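Local coordinates for amino acid ABC superfamily ATP binding cassette transporter, binding protein (PDB 4H5G) that binds L-arginine in the cleft of a type II periplasmic-binding-protein fold and probably delivers it to an amino acid ABC transporter as its substrate-binding lipoprotein, at residues T227-S230 against Y231-A235; M44-A47 against I48-L52; V218-K221 against L222-G226; D111-K114 against Y115-L118. All blocks are in the same frame, centred on the assembly; numbering follows the deposited sequence. Where two conformers were deposited one is given.

Contact 1 (T227-S230 against Y231-A235); sequences TYQS and YLEKA. With ACT (acetate ion), chain F.
The methyl group of T227 lies over the ring of Y231, one turn further along helix 227-235, the last helix of this periplasmic-binding-protein fold. T227 CG2 sits 3.7 Å from the centroid of the Y231 ring, 25° off the ring normal, which is a CH-pi contact over the face. The methyl is anti to the T227 backbone N (chi1 of T227 is -52°, measured to OG1), and this turns carbon rather than hydroxyl onto the aromatic surface. T227 O lies over a face of the ring, 3.3 Å above its plane and offset toward the rim near Y231 CG, while accepting the Y231 backbone N-H at 2.8 Å. Y231 packs on A40 and D43 of helix 40-52 and on L222; Y228 and L232 share A40.

Y228 and L232 form a second i to i+4 pair. L232 CG and CD1 press on the CE2 side of the Y228 ring, with Y228 CE2 to L232 CG at 3.6 Å. With CG anti to the backbone N (chi1 -166°), the Y228 ring lies beside L232, and its hydroxyl is hydrogen-bonded to D41 OD1. Y98 and Y99 meet the same ring, whose side chain is about 10 Å from the bound arginine. Beneath this pair the backbone links the same two residues, L232 N donating to Y228 O at 3.0 Å.

Contact 2 (M44-A47 against I48-L52); sequences MAQA and IADEL. With EDO (1,2-ethanediol), chain K.
Helix 40-52, an element of the arginine-binding protein's periplasmic-binding-protein fold, carries on its outer side a glutamine-aspartate pair one turn apart. Q46 NE2 donates to D50 OD1 at 3.0 Å, with an N-H...O angle of 159°. The bond lies in the plane of the Q46 amide but meets D50 OD1 from above the carboxylate, 40° out of its plane. Q46 gets there by leaving the backbone with CG anti to N (chi1 -174°) and then bending at chi2, which brings the amide along the helix toward its C-terminal end. The backbone bond from D50 N to Q46 O, 2.8 Å, links the same two residues.

A47 O has two partners: the E51 amide, and a water that donates to it at 2.9 Å and also gives a weak bond to E51 OE1. The other carboxylate oxygen, E51 OE2, accepts at 2.8 Å from O1 of a 1,2-ethanediol, probably from the crystallisation liquor.

The inward side is apolar, with M44 CG 4.2 Å from I48 CD1. Here the helix is wedged between layers: A45 rests on V16, and I48, A49 and L52 on L14, of strand 13-18; A45, Q46 and A49 also touch L56 of strand 55-60, while M44, A47 and E51 pack against L222 and V218 of helix 209-225.

Contact 3 (V218-K221 against L222-G226); sequences VIQK and LKDEG
The Q220 amide and the D224 carboxylate, one turn apart on helix 209-225, are the flat groups of this contact, and their planes stand 33° apart. Q220 NE2 donates to D224 OD1 at 2.9 Å with an N-H...O angle of 144°. It comes from above the carboxylate, 40° out of its plane, and the bond is also tilted from the amide plane. The Q220 side chain starts anti to its backbone N and bends at chi2, which lays the amide alongside the helix. Its other end is held too: a water donates to Q220 OE1 at 2.6 Å and accepts from K223 NZ. That ammonium group also donates to P97 O, so K223 joins the amide, through the water, to the neighbouring loop. Both ends of the Q220 amide thus have partners, which fixes its rotation.

K221 and E225 make a looser pair. The lysine chain, bent at chi2 and chi3, runs over the glutamate carboxylate; K221 NZ and E225 OE2, 3.2 Å apart, form a salt bridge whose hydrogen bond is weak, and K221 CE is equally near that oxygen.

On the buried side V218 and L222 lie side by side and point the same way, with V218 CG1 4.2 Å from L222 CD1. V218 faces A47, I48 and E51 of helix 40-52, and L222 faces M44. The backbone bonds lengthen at the end, where E225 N to K221 O is weak, and G226, with positive phi, closes the helix in a Schellman motif while serving as N-cap of helix 227-235.

Contact 4 (D111-K114 against Y115-L118); sequences DVEK and YKDL
A tight turn between strand 103-108 and helix 118-122 brings Y115 back over D111 and K114, with Y115 at the centre of an inverse gamma turn. D111 O accepts two backbone amides, K114 N at 3.0 Å and Y115 N at 3.1 Å. Two side chains approach the Y115 ring from the same side: the aliphatic part of K114 runs over the face, and D111 CB comes in near Y115 CE2, at 3.8 Å. K114 CG is 4.2 Å from the ring centroid and 6° off the normal, a CH-pi contact. This follows from an extended lysine whose CG is anti to its backbone N (chi1 178°). The D111 carboxylate stands almost perpendicular to the ring. Beyond the turn, Y115 packs on V107, S120 and L121, which ties it to both strand and helix.

The bond in the inverse gamma turn, from K116 N to K114 O, is weak. A water spans the backbone by donating to both V112 O and Y115 O. At the outer end of the ring a second water gathers three polar groups: it donates to D111 OD2 at 2.9 Å, accepts from K114 NZ at 2.9 Å, and lies 2.7 Å from Y115 OH.

In the fold
Contacts 1, 2 and 3 form one cluster, their centres 12 to 15 Å apart, in which helices 40-52, 209-225 and 227-235 pack together. L222 is shared: its CD1 lies 3.7 Å from M44 CG and its CD2 3.6 Å from Y231 OH. Each of the three is partly buried, with an apolar inner side and a polar outer one. In contacts 2 and 3 that outer side has the same glutamine-to-aspartate bond, whereas contact 1 is led by aromatic rings and brings Y228 to about 10 Å from the bound arginine. Contact 4 is a surface turn, its nearest atoms about 22 Å or more from the others, where waters do much of the joining.

Contact 1 (T227-S230 against Y231-A235)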
ATOM      1  N   THR A 227      -8.180  12.176  10.264  1.00 18.45           N
ATOM      2  CA  THR A 227      -8.950  10.931  10.204  1.00 18.67           C
ATOM      3  C   THR A 227      -8.170   9.778   9.590  1.00 18.94           C
ATOM      4  O   THR A 227      -8.343   8.618   9.985  1.00 19.74           O
ATOM      5  CB  THR A 227     -10.266  11.145   9.423  1.00 21.58           C
ATOM      6  OG1 THR A 227     -10.952  12.280   9.977  1.00 21.40           O
ATOM      7  CG2 THR A 227     -11.179   9.925   9.545  1.00 21.38           C
ATOM      8  N   TYR A 228      -7.328  10.066   8.604  1.00 17.64           N
ATOM      9  CA  TYR A 228      -6.595   8.963   7.981  1.00 18.65           C
ATOM     10  C   TYR A 228      -5.615   8.367   9.001  1.00 17.46           C
ATOM     11  O   TYR A 228      -5.518   7.141   9.140  1.00 17.66           O
ATOM     12  CB  TYR A 228      -5.902   9.338   6.655  1.00 18.37           C
ATOM     13  CG  TYR A 228      -5.485   8.068   5.933  1.00 15.96           C
ATOM     14  CD1 TYR A 228      -6.360   7.413   5.082  1.00 18.05           C
ATOM     15  CD2 TYR A 228      -4.254   7.481   6.184  1.00 17.33           C
ATOM     16  CE1 TYR A 228      -5.997   6.219   4.454  1.00 16.66           C
ATOM     17  CE2 TYR A 228      -3.879   6.289   5.567  1.00 18.51           C
ATOM     18  CZ  TYR A 228      -4.756   5.666   4.709  1.00 18.09           C
ATOM     19  OH  TYR A 228      -4.372   4.478   4.108  1.00 18.90           O
ATOM     20  N   GLN A 229      -4.926   9.234   9.741  1.00 16.08           N
ATOM     21  CA  GLN A 229      -4.093   8.777  10.862  1.00 18.39           C
ATOM     22  C   GLN A 229      -4.920   7.949  11.840  1.00 19.28           C
ATOM     23  O   GLN A 229      -4.492   6.889  12.276  1.00 20.66           O
ATOM     24  CB  GLN A 229      -3.447   9.971  11.586  1.00 14.62           C
ATOM     25  CG  GLN A 229      -2.553   9.598  12.781  1.00 17.31           C
ATOM     26  CD  GLN A 229      -1.319   8.804  12.392  1.00 24.70           C
ATOM     27  OE1 GLN A 229      -0.848   7.941  13.154  1.00 26.26           O
ATOM     28  NE2 GLN A 229      -0.775   9.093  11.213  1.00 16.83           N
ATOM     29  N   SER A 230      -6.116   8.423  12.173  1.00 18.78           N
ATOM     30  CA  SER A 230      -6.977   7.669  13.092  1.00 21.36           C
ATOM     31  C   SER A 230      -7.376   6.299  12.524  1.00 20.13           C
ATOM     32  O   SER A 230      -7.451   5.304  13.261  1.00 20.03           O
ATOM     33  CB  SER A 230      -8.213   8.486  13.470  1.00 21.39           C
ATOM     34  OG  SER A 230      -7.860   9.594  14.281  1.00 21.21           O
ATOM     35  N   TYR A 231      -7.648   6.257  11.226  1.00 18.60           N
ATOM     36  CA  TYR A 231      -7.982   4.989  10.553  1.00 18.09           C
ATOM     37  C   TYR A 231      -6.828   4.002  10.656  1.00 17.91           C
ATOM     38  O   TYR A 231      -7.042   2.809  10.865  1.00 17.54           O
ATOM     39  CB  TYR A 231      -8.236   5.212   9.053  1.00 17.55           C
ATOM     40  CG  TYR A 231      -9.535   5.870   8.630  1.00 20.11           C
ATOM     41  CD1 TYR A 231     -10.639   5.941   9.467  1.00 23.94           C
ATOM     42  CD2 TYR A 231      -9.652   6.399   7.342  1.00 22.24           C
ATOM     43  CE1 TYR A 231     -11.831   6.544   9.026  1.00 25.26           C
ATOM     44  CE2 TYR A 231     -10.822   6.986   6.903  1.00 21.90           C
ATOM     45  CZ  TYR A 231     -11.901   7.058   7.742  1.00 21.41           C
ATOM     46  OH  TYR A 231     -13.055   7.661   7.268  1.00 30.32           O
ATOM     47  N   LEU A 232      -5.606   4.487  10.455  1.00 15.92           N
ATOM     48  CA  LEU A 232      -4.428   3.615  10.553  1.00 17.72           C
ATOM     49  C   LEU A 232      -4.281   3.058  11.962  1.00 22.31           C
ATOM     50  O   LEU A 232      -3.946   1.886  12.145  1.00 20.30           O
ATOM     51  CB  LEU A 232      -3.156   4.378  10.170  1.00 18.83           C
ATOM     52  CG  LEU A 232      -2.983   4.754   8.699  1.00 20.86           C
ATOM     53  CD1 LEU A 232      -1.889   5.804   8.575  1.00 20.46           C
ATOM     54  CD2 LEU A 232      -2.633   3.534   7.850  1.00 19.56           C
ATOM     55  N   GLU A 233      -4.519   3.901  12.961  1.00 21.00           N
ATOM     56  CA  GLU A 233      -4.369   3.437  14.338  1.00 21.11           C
ATOM     57  C   GLU A 233      -5.429   2.407  14.709  1.00 22.99           C
ATOM     58  O   GLU A 233      -5.161   1.450  15.445  1.00 24.06           O
ATOM     59  CB  GLU A 233      -4.346   4.629  15.310  1.00 22.44           C
ATOM     60  CG  GLU A 233      -3.188   5.556  15.012  1.00 21.35           C
ATOM     61  CD  GLU A 233      -3.135   6.761  15.924  1.00 31.09           C
ATOM     62  OE1 GLU A 233      -3.998   6.876  16.817  1.00 35.66           O
ATOM     63  OE2 GLU A 233      -2.221   7.593  15.731  1.00 29.41           O
ATOM     64  N   LYS A 234      -6.641   2.582  14.194  0.50 24.14           N
ATOM     65  CA  LYS A 234      -7.714   1.616  14.456  0.50 25.12           C
ATOM     66  C   LYS A 234      -7.416   0.286  13.796  0.50 26.00           C
ATOM     67  O   LYS A 234      -7.670  -0.783  14.365  0.50 25.77           O
ATOM     68  CB  LYS A 234      -9.039   2.124  13.895  0.50 28.35           C
ATOM     69  CG  LYS A 234      -9.508   3.430  14.471  0.50 35.45           C
ATOM     70  CD  LYS A 234     -10.375   3.239  15.687  0.50 44.27           C
ATOM     71  CE  LYS A 234     -11.133   4.518  15.987  0.50 46.83           C
ATOM     72  NZ  LYS A 234     -12.009   4.885  14.842  0.50 50.38           N
ATOM     73  N   ALA A 235      -6.905   0.359  12.572  1.00 22.47           N
ATOM     74  CA  ALA A 235      -6.572  -0.852  11.816  1.00 26.93           C
ATOM     75  C   ALA A 235      -5.542  -1.686  12.560  1.00 31.04           C
ATOM     76  O   ALA A 235      -5.578  -2.917  12.532  1.00 30.54           O
ATOM     77  CB  ALA A 235      -6.064  -0.475  10.414  1.00 24.61           C
TER
HETATM   78  C   ACT F 304     -12.161   8.247  13.637  1.00 67.92           C
HETATM   79  O   ACT F 304     -11.937   7.097  13.195  1.00 71.37           O
HETATM   80  OXT ACT F 304     -11.657   8.525  14.750  1.00 70.32           O
HETATM   81  CH3 ACT F 304     -12.993   9.237  12.879  1.00 51.87           C

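Contact 2 (M44-A47 against I48-L52)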
ATOM      1  N   MET A  44     -11.161   4.758   3.914  1.00 16.99           N
ATOM      2  CA  MET A  44     -11.143   5.937   3.039  1.00 13.12           C
ATOM      3  C   MET A  44     -11.991   5.681   1.795  1.00 18.03           C
ATOM      4  O   MET A  44     -12.766   6.538   1.379  1.00 18.76           O
ATOM      5  CB  MET A  44      -9.713   6.290   2.622  1.00 13.52           C
ATOM      6  CG  MET A  44      -9.646   7.465   1.647  1.00 18.17           C
ATOM      7  SD  MET A  44      -7.953   7.890   1.217  1.00 18.33           S
ATOM      8  CE  MET A  44      -7.434   6.343   0.468  1.00 16.85           C
ATOM      9  N   ALA A  45     -11.863   4.486   1.219  1.00 16.94           N
ATOM     10  CA  ALA A  45     -12.657   4.151   0.030  1.00 20.20           C
ATOM     11  C   ALA A  45     -14.138   4.197   0.363  1.00 19.48           C
ATOM     12  O   ALA A  45     -14.961   4.646  -0.446  1.00 19.02           O
ATOM     13  CB  ALA A  45     -12.251   2.768  -0.535  1.00 18.35           C
ATOM     14  N   GLN A  46     -14.481   3.742   1.562  1.00 17.53           N
ATOM     15  CA  GLN A  46     -15.863   3.798   2.015  1.00 15.62           C
ATOM     16  C   GLN A  46     -16.346   5.238   2.131  1.00 20.17           C
ATOM     17  O   GLN A  46     -17.490   5.539   1.780  1.00 19.33           O
ATOM     18  CB  GLN A  46     -16.030   3.085   3.364  1.00 19.09           C
ATOM     19  CG  GLN A  46     -17.470   2.986   3.830  1.00 20.87           C
ATOM     20  CD  GLN A  46     -18.300   2.029   2.987  1.00 26.96           C
ATOM     21  OE1 GLN A  46     -17.958   0.850   2.833  1.00 25.70           O
ATOM     22  NE2 GLN A  46     -19.407   2.533   2.443  1.00 26.80           N
ATOM     23  N   ALA A  47     -15.485   6.130   2.625  1.00 19.84           N
ATOM     24  CA  ALA A  47     -15.857   7.550   2.741  1.00 18.36           C
ATOM     25  C   ALA A  47     -16.132   8.156   1.365  1.00 19.01           C
ATOM     26  O   ALA A  47     -17.023   9.005   1.208  1.00 20.78           O
ATOM     27  CB  ALA A  47     -14.770   8.345   3.481  1.00 20.57           C
ATOM     28  N   ILE A  48     -15.359   7.731   0.371  1.00 16.55           N
ATOM     29  CA  ILE A  48     -15.525   8.264  -0.985  1.00 20.15           C
ATOM     30  C   ILE A  48     -16.850   7.758  -1.566  1.00 18.35           C
ATOM     31  O   ILE A  48     -17.621   8.519  -2.163  1.00 20.37           O
ATOM     32  CB  ILE A  48     -14.339   7.874  -1.898  1.00 17.17           C
ATOM     33  CG1 ILE A  48     -13.037   8.506  -1.387  1.00 18.36           C
ATOM     34  CG2 ILE A  48     -14.605   8.319  -3.350  1.00 20.72           C
ATOM     35  CD1 ILE A  48     -11.781   7.883  -1.996  1.00 20.27           C
ATOM     36  N   ALA A  49     -17.107   6.463  -1.381  1.00 19.04           N
ATOM     37  CA  ALA A  49     -18.362   5.848  -1.833  1.00 19.07           C
ATOM     38  C   ALA A  49     -19.545   6.528  -1.169  1.00 23.67           C
ATOM     39  O   ALA A  49     -20.540   6.832  -1.830  1.00 21.48           O
ATOM     40  CB  ALA A  49     -18.364   4.328  -1.546  1.00 19.53           C
ATOM     41  N   ASP A  50     -19.434   6.785   0.136  1.00 19.73           N
ATOM     42  CA  ASP A  50     -20.496   7.472   0.880  1.00 22.91           C
ATOM     43  C   ASP A  50     -20.760   8.877   0.349  1.00 19.66           C
ATOM     44  O   ASP A  50     -21.903   9.318   0.265  1.00 21.91           O
ATOM     45  CB  ASP A  50     -20.157   7.557   2.388  1.00 27.42           C
ATOM     46  CG  ASP A  50     -20.220   6.210   3.092  1.00 31.31           C
ATOM     47  OD1 ASP A  50     -20.769   5.252   2.521  1.00 27.16           O
ATOM     48  OD2 ASP A  50     -19.721   6.115   4.236  1.00 30.24           O
ATOM     49  N   GLU A  51     -19.693   9.586   0.010  1.00 19.20           N
ATOM     50  CA  GLU A  51     -19.837  10.943  -0.519  1.00 22.40           C
ATOM     51  C   GLU A  51     -20.593  10.909  -1.845  1.00 22.49           C
ATOM     52  O   GLU A  51     -21.424  11.775  -2.112  1.00 25.92           O
ATOM     53  CB  GLU A  51     -18.457  11.585  -0.719  1.00 24.94           C
ATOM     54  CG  GLU A  51     -18.490  13.071  -1.042  1.00 23.00           C
ATOM     55  CD  GLU A  51     -18.823  13.926   0.174  1.00 38.23           C
ATOM     56  OE1 GLU A  51     -18.393  13.586   1.291  1.00 52.63           O
ATOM     57  OE2 GLU A  51     -19.525  14.937   0.018  1.00 51.50           O
ATOM     58  N   LEU A  52     -20.316   9.891  -2.659  1.00 19.08           N
ATOM     59  CA  LEU A  52     -20.952   9.748  -3.977  1.00 20.96           C
ATOM     60  C   LEU A  52     -22.360   9.181  -3.883  1.00 22.52           C
ATOM     61  O   LEU A  52     -23.124   9.238  -4.852  1.00 24.32           O
ATOM     62  CB  LEU A  52     -20.102   8.858  -4.885  1.00 19.15           C
ATOM     63  CG  LEU A  52     -18.818   9.520  -5.387  1.00 22.92           C
ATOM     64  CD1 LEU A  52     -17.864   8.475  -5.961  1.00 22.34           C
ATOM     65  CD2 LEU A  52     -19.140  10.590  -6.440  1.00 21.10           C
TER
HETATM   66  C1  EDO K 309     -20.839  18.062   2.052  1.00 64.73           C
HETATM   67  O1  EDO K 309     -20.790  17.230   0.884  1.00 60.87           O
HETATM   68  C2  EDO K 309     -19.470  18.649   2.374  1.00 60.53           C
HETATM   69  O2  EDO K 309     -19.388  20.015   1.943  1.00 56.79           O
HETATM   70  O   HOH W   1     -17.843  10.929   3.243  0.70 35.95           O

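Contact 3 (V218-K221 against L222-G226)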
ATOM      1  N   VAL A 218     -12.905  14.595  -0.350  1.00 14.75           N
ATOM      2  CA  VAL A 218     -12.986  13.653   0.770  1.00 18.28           C
ATOM      3  C   VAL A 218     -11.638  13.537   1.478  1.00 19.25           C
ATOM      4  O   VAL A 218     -11.565  13.583   2.715  1.00 19.04           O
ATOM      5  CB  VAL A 218     -13.463  12.275   0.289  1.00 16.40           C
ATOM      6  CG1 VAL A 218     -13.391  11.245   1.423  1.00 21.25           C
ATOM      7  CG2 VAL A 218     -14.901  12.391  -0.225  1.00 16.41           C
ATOM      8  N   ILE A 219     -10.570  13.407   0.695  1.00 17.03           N
ATOM      9  CA  ILE A 219      -9.221  13.271   1.272  1.00 15.12           C
ATOM     10  C   ILE A 219      -8.802  14.514   2.043  1.00 20.79           C
ATOM     11  O   ILE A 219      -8.207  14.419   3.124  1.00 19.00           O
ATOM     12  CB  ILE A 219      -8.164  12.939   0.191  1.00 16.45           C
ATOM     13  CG1 ILE A 219      -8.342  11.494  -0.277  1.00 15.78           C
ATOM     14  CG2 ILE A 219      -6.743  13.122   0.731  1.00 19.33           C
ATOM     15  CD1 ILE A 219      -7.496  11.166  -1.489  1.00 19.83           C
ATOM     16  N   GLN A 220      -9.120  15.686   1.511  1.00 17.03           N
ATOM     17  CA  GLN A 220      -8.730  16.915   2.211  1.00 18.91           C
ATOM     18  C   GLN A 220      -9.427  16.987   3.562  1.00 21.85           C
ATOM     19  O   GLN A 220      -8.845  17.409   4.569  1.00 19.31           O
ATOM     20  CB  GLN A 220      -9.037  18.170   1.378  1.00 17.79           C
ATOM     21  CG  GLN A 220      -8.392  19.435   1.962  1.00 26.33           C
ATOM     22  CD  GLN A 220      -6.854  19.370   2.005  1.00 43.23           C
ATOM     23  OE1 GLN A 220      -6.187  19.501   0.971  1.00 36.08           O
ATOM     24  NE2 GLN A 220      -6.291  19.166   3.208  1.00 33.68           N
ATOM     25  N   LYS A 221     -10.685  16.568   3.593  1.00 17.54           N
ATOM     26  CA  LYS A 221     -11.432  16.579   4.853  1.00 20.24           C
ATOM     27  C   LYS A 221     -10.843  15.581   5.854  1.00 18.87           C
ATOM     28  O   LYS A 221     -10.717  15.881   7.048  1.00 18.84           O
ATOM     29  CB  LYS A 221     -12.901  16.272   4.568  1.00 21.28           C
ATOM     30  CG  LYS A 221     -13.691  15.843   5.774  1.00 30.31           C
ATOM     31  CD  LYS A 221     -14.240  17.022   6.506  1.00 51.13           C
ATOM     32  CE  LYS A 221     -15.558  16.641   7.161  1.00 60.03           C
ATOM     33  NZ  LYS A 221     -16.305  17.857   7.581  1.00 61.90           N
ATOM     34  N   LEU A 222     -10.468  14.404   5.375  1.00 16.76           N
ATOM     35  CA  LEU A 222      -9.831  13.396   6.247  1.00 16.35           C
ATOM     36  C   LEU A 222      -8.522  13.921   6.830  1.00 19.94           C
ATOM     37  O   LEU A 222      -8.276  13.806   8.033  1.00 18.50           O
ATOM     38  CB  LEU A 222      -9.563  12.095   5.477  1.00 16.16           C
ATOM     39  CG  LEU A 222     -10.777  11.331   4.950  1.00 20.25           C
ATOM     40  CD1 LEU A 222     -10.309  10.187   4.058  1.00 23.46           C
ATOM     41  CD2 LEU A 222     -11.626  10.790   6.092  1.00 19.56           C
ATOM     42  N   LYS A 223      -7.675  14.504   5.986  1.00 18.61           N
ATOM     43  CA  LYS A 223      -6.400  15.029   6.486  1.00 17.45           C
ATOM     44  C   LYS A 223      -6.620  16.179   7.456  1.00 19.59           C
ATOM     45  O   LYS A 223      -5.905  16.298   8.459  1.00 19.06           O
ATOM     46  CB  LYS A 223      -5.480  15.473   5.325  1.00 20.15           C
ATOM     47  CG  LYS A 223      -5.056  14.337   4.390  1.00 19.15           C
ATOM     48  CD  LYS A 223      -3.878  14.764   3.504  1.00 18.08           C
ATOM     49  CE  LYS A 223      -4.306  15.878   2.531  1.00 16.78           C
ATOM     50  NZ  LYS A 223      -3.227  16.180   1.506  1.00 17.69           N
ATOM     51  N   ASP A 224      -7.595  17.039   7.160  1.00 16.16           N
ATOM     52  CA  ASP A 224      -7.870  18.185   8.030  1.00 17.46           C
ATOM     53  C   ASP A 224      -8.340  17.752   9.408  1.00 18.17           C
ATOM     54  O   ASP A 224      -8.104  18.435  10.390  1.00 20.30           O
ATOM     55  CB  ASP A 224      -8.922  19.131   7.413  1.00 21.01           C
ATOM     56  CG  ASP A 224      -8.391  19.913   6.217  1.00 24.78           C
ATOM     57  OD1 ASP A 224      -7.193  19.771   5.891  1.00 22.59           O
ATOM     58  OD2 ASP A 224      -9.179  20.683   5.607  1.00 22.73           O
ATOM     59  N   GLU A 225      -9.000  16.606   9.482  1.00 17.77           N
ATOM     60  CA  GLU A 225      -9.556  16.165  10.759  1.00 20.09           C
ATOM     61  C   GLU A 225      -8.688  15.098  11.429  1.00 19.69           C
ATOM     62  O   GLU A 225      -9.030  14.590  12.496  1.00 19.90           O
ATOM     63  CB  GLU A 225     -11.011  15.674  10.567  1.00 22.91           C
ATOM     64  CG  GLU A 225     -11.960  16.810  10.176  1.00 21.29           C
ATOM     65  CD  GLU A 225     -13.427  16.404  10.065  1.00 39.52           C
ATOM     66  OE1 GLU A 225     -13.734  15.195  10.034  1.00 34.29           O
ATOM     67  OE2 GLU A 225     -14.279  17.318  10.007  1.00 41.13           O
ATOM     68  N   GLY A 226      -7.567  14.772  10.785  1.00 18.09           N
ATOM     69  CA  GLY A 226      -6.647  13.750  11.273  1.00 18.97           C
ATOM     70  C   GLY A 226      -7.183  12.336  11.125  1.00 22.74           C
ATOM     71  O   GLY A 226      -6.694  11.401  11.760  1.00 19.97           O
TER
HETATM   72  O   HOH W   2      -3.829  18.577   0.338  1.00 28.94           O

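Contact 4 (D111-K114 against Y115-L118)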
ATOM      1  N   ASP A 111      18.786  -9.519  14.368  1.00 22.94           N
ATOM      2  CA  ASP A 111      19.643  -8.963  13.319  1.00 27.63           C
ATOM      3  C   ASP A 111      19.621  -7.445  13.248  1.00 29.37           C
ATOM      4  O   ASP A 111      20.214  -6.864  12.339  1.00 28.11           O
ATOM      5  CB  ASP A 111      19.231  -9.506  11.944  1.00 22.59           C
ATOM      6  CG  ASP A 111      19.654 -10.941  11.726  1.00 23.62           C
ATOM      7  OD1 ASP A 111      20.532 -11.439  12.471  1.00 25.00           O
ATOM      8  OD2 ASP A 111      19.109 -11.564  10.786  1.00 24.38           O
ATOM      9  N   VAL A 112      18.938  -6.802  14.186  1.00 29.41           N
ATOM     10  CA  VAL A 112      18.859  -5.341  14.164  1.00 31.99           C
ATOM     11  C   VAL A 112      20.241  -4.696  14.300  1.00 32.05           C
ATOM     12  O   VAL A 112      20.537  -3.704  13.636  1.00 35.97           O
ATOM     13  CB  VAL A 112      17.891  -4.799  15.231  1.00 34.84           C
ATOM     14  CG1 VAL A 112      17.935  -3.274  15.286  1.00 41.77           C
ATOM     15  CG2 VAL A 112      16.475  -5.267  14.935  1.00 33.21           C
ATOM     16  N   GLU A 113      21.091  -5.267  15.145  1.00 29.35           N
ATOM     17  CA  GLU A 113      22.432  -4.713  15.334  1.00 34.95           C
ATOM     18  C   GLU A 113      23.303  -4.996  14.126  1.00 44.21           C
ATOM     19  O   GLU A 113      24.306  -4.327  13.885  1.00 47.30           O
ATOM     20  CB  GLU A 113      23.082  -5.268  16.606  1.00 40.45           C
ATOM     21  CG  GLU A 113      22.438  -4.765  17.870  1.00 48.67           C
ATOM     22  CD  GLU A 113      22.368  -3.253  17.908  1.00 64.08           C
ATOM     23  OE1 GLU A 113      23.423  -2.601  17.754  1.00 65.26           O
ATOM     24  OE2 GLU A 113      21.253  -2.716  18.076  1.00 69.18           O
ATOM     25  N   LYS A 114      22.892  -5.982  13.348  1.00 34.98           N
ATOM     26  CA  LYS A 114      23.697  -6.455  12.237  1.00 30.92           C
ATOM     27  C   LYS A 114      23.545  -5.576  10.996  1.00 34.96           C
ATOM     28  O   LYS A 114      24.534  -5.215  10.356  1.00 37.12           O
ATOM     29  CB  LYS A 114      23.281  -7.883  11.911  1.00 32.06           C
ATOM     30  CG  LYS A 114      24.007  -8.492  10.752  1.00 42.00           C
ATOM     31  CD  LYS A 114      23.495  -9.892  10.522  1.00 39.72           C
ATOM     32  CE  LYS A 114      24.245 -10.569   9.410  1.00 47.20           C
ATOM     33  NZ  LYS A 114      23.785 -11.977   9.310  1.00 50.34           N
ATOM     34  N   TYR A 115      22.304  -5.243  10.652  1.00 28.96           N
ATOM     35  CA  TYR A 115      22.025  -4.475   9.439  1.00 22.54           C
ATOM     36  C   TYR A 115      21.970  -2.992   9.736  1.00 30.03           C
ATOM     37  O   TYR A 115      20.906  -2.383   9.717  1.00 31.74           O
ATOM     38  CB  TYR A 115      20.729  -4.968   8.785  1.00 25.12           C
ATOM     39  CG  TYR A 115      20.886  -6.387   8.301  1.00 25.38           C
ATOM     40  CD1 TYR A 115      21.887  -6.706   7.409  1.00 24.14           C
ATOM     41  CD2 TYR A 115      20.066  -7.413   8.766  1.00 28.17           C
ATOM     42  CE1 TYR A 115      22.068  -7.996   6.961  1.00 24.38           C
ATOM     43  CE2 TYR A 115      20.236  -8.719   8.326  1.00 26.51           C
ATOM     44  CZ  TYR A 115      21.236  -9.001   7.422  1.00 27.94           C
ATOM     45  OH  TYR A 115      21.445 -10.285   6.972  1.00 26.85           O
ATOM     46  N   LYS A 116      23.135  -2.422  10.015  1.00 35.03           N
ATOM     47  CA  LYS A 116      23.216  -1.009  10.360  1.00 42.14           C
ATOM     48  C   LYS A 116      23.486  -0.091   9.187  1.00 37.45           C
ATOM     49  O   LYS A 116      23.215   1.103   9.269  1.00 36.49           O
ATOM     50  CB  LYS A 116      24.262  -0.780  11.444  1.00 45.30           C
ATOM     51  CG  LYS A 116      23.741  -1.118  12.812  1.00 53.19           C
ATOM     52  CD  LYS A 116      24.418  -0.298  13.877  1.00 51.01           C
ATOM     53  CE  LYS A 116      25.026  -1.218  14.888  1.00 52.02           C
ATOM     54  NZ  LYS A 116      25.711  -2.295  14.152  1.00 52.15           N
ATOM     55  N   ASP A 117      24.030  -0.633   8.101  1.00 33.85           N
ATOM     56  CA  ASP A 117      24.326   0.197   6.934  1.00 29.36           C
ATOM     57  C   ASP A 117      23.917  -0.497   5.650  1.00 31.62           C
ATOM     58  O   ASP A 117      23.481  -1.646   5.671  1.00 28.81           O
ATOM     59  CB  ASP A 117      25.806   0.599   6.905  1.00 26.14           C
ATOM     60  CG  ASP A 117      26.746  -0.575   6.612  1.00 33.51           C
ATOM     61  OD1 ASP A 117      26.330  -1.754   6.696  1.00 31.16           O
ATOM     62  OD2 ASP A 117      27.921  -0.304   6.305  1.00 34.27           O
ATOM     63  N   LEU A 118      24.040   0.207   4.533  1.00 29.08           N
ATOM     64  CA  LEU A 118      23.684  -0.379   3.248  1.00 31.15           C
ATOM     65  C   LEU A 118      24.664  -1.465   2.815  1.00 28.83           C
ATOM     66  O   LEU A 118      24.276  -2.424   2.142  1.00 31.80           O
ATOM     67  CB  LEU A 118      23.589   0.703   2.178  1.00 39.74           C
ATOM     68  CG  LEU A 118      22.508   1.749   2.428  1.00 43.58           C
ATOM     69  CD1 LEU A 118      22.288   2.581   1.176  1.00 49.89           C
ATOM     70  CD2 LEU A 118      21.227   1.075   2.868  1.00 44.08           C
TER
HETATM   71  O   HOH W   3      20.983 -12.308   8.751  1.00 38.71           O
HETATM   72  O   HOH W   4      19.136  -2.618  11.555  1.00 28.88           O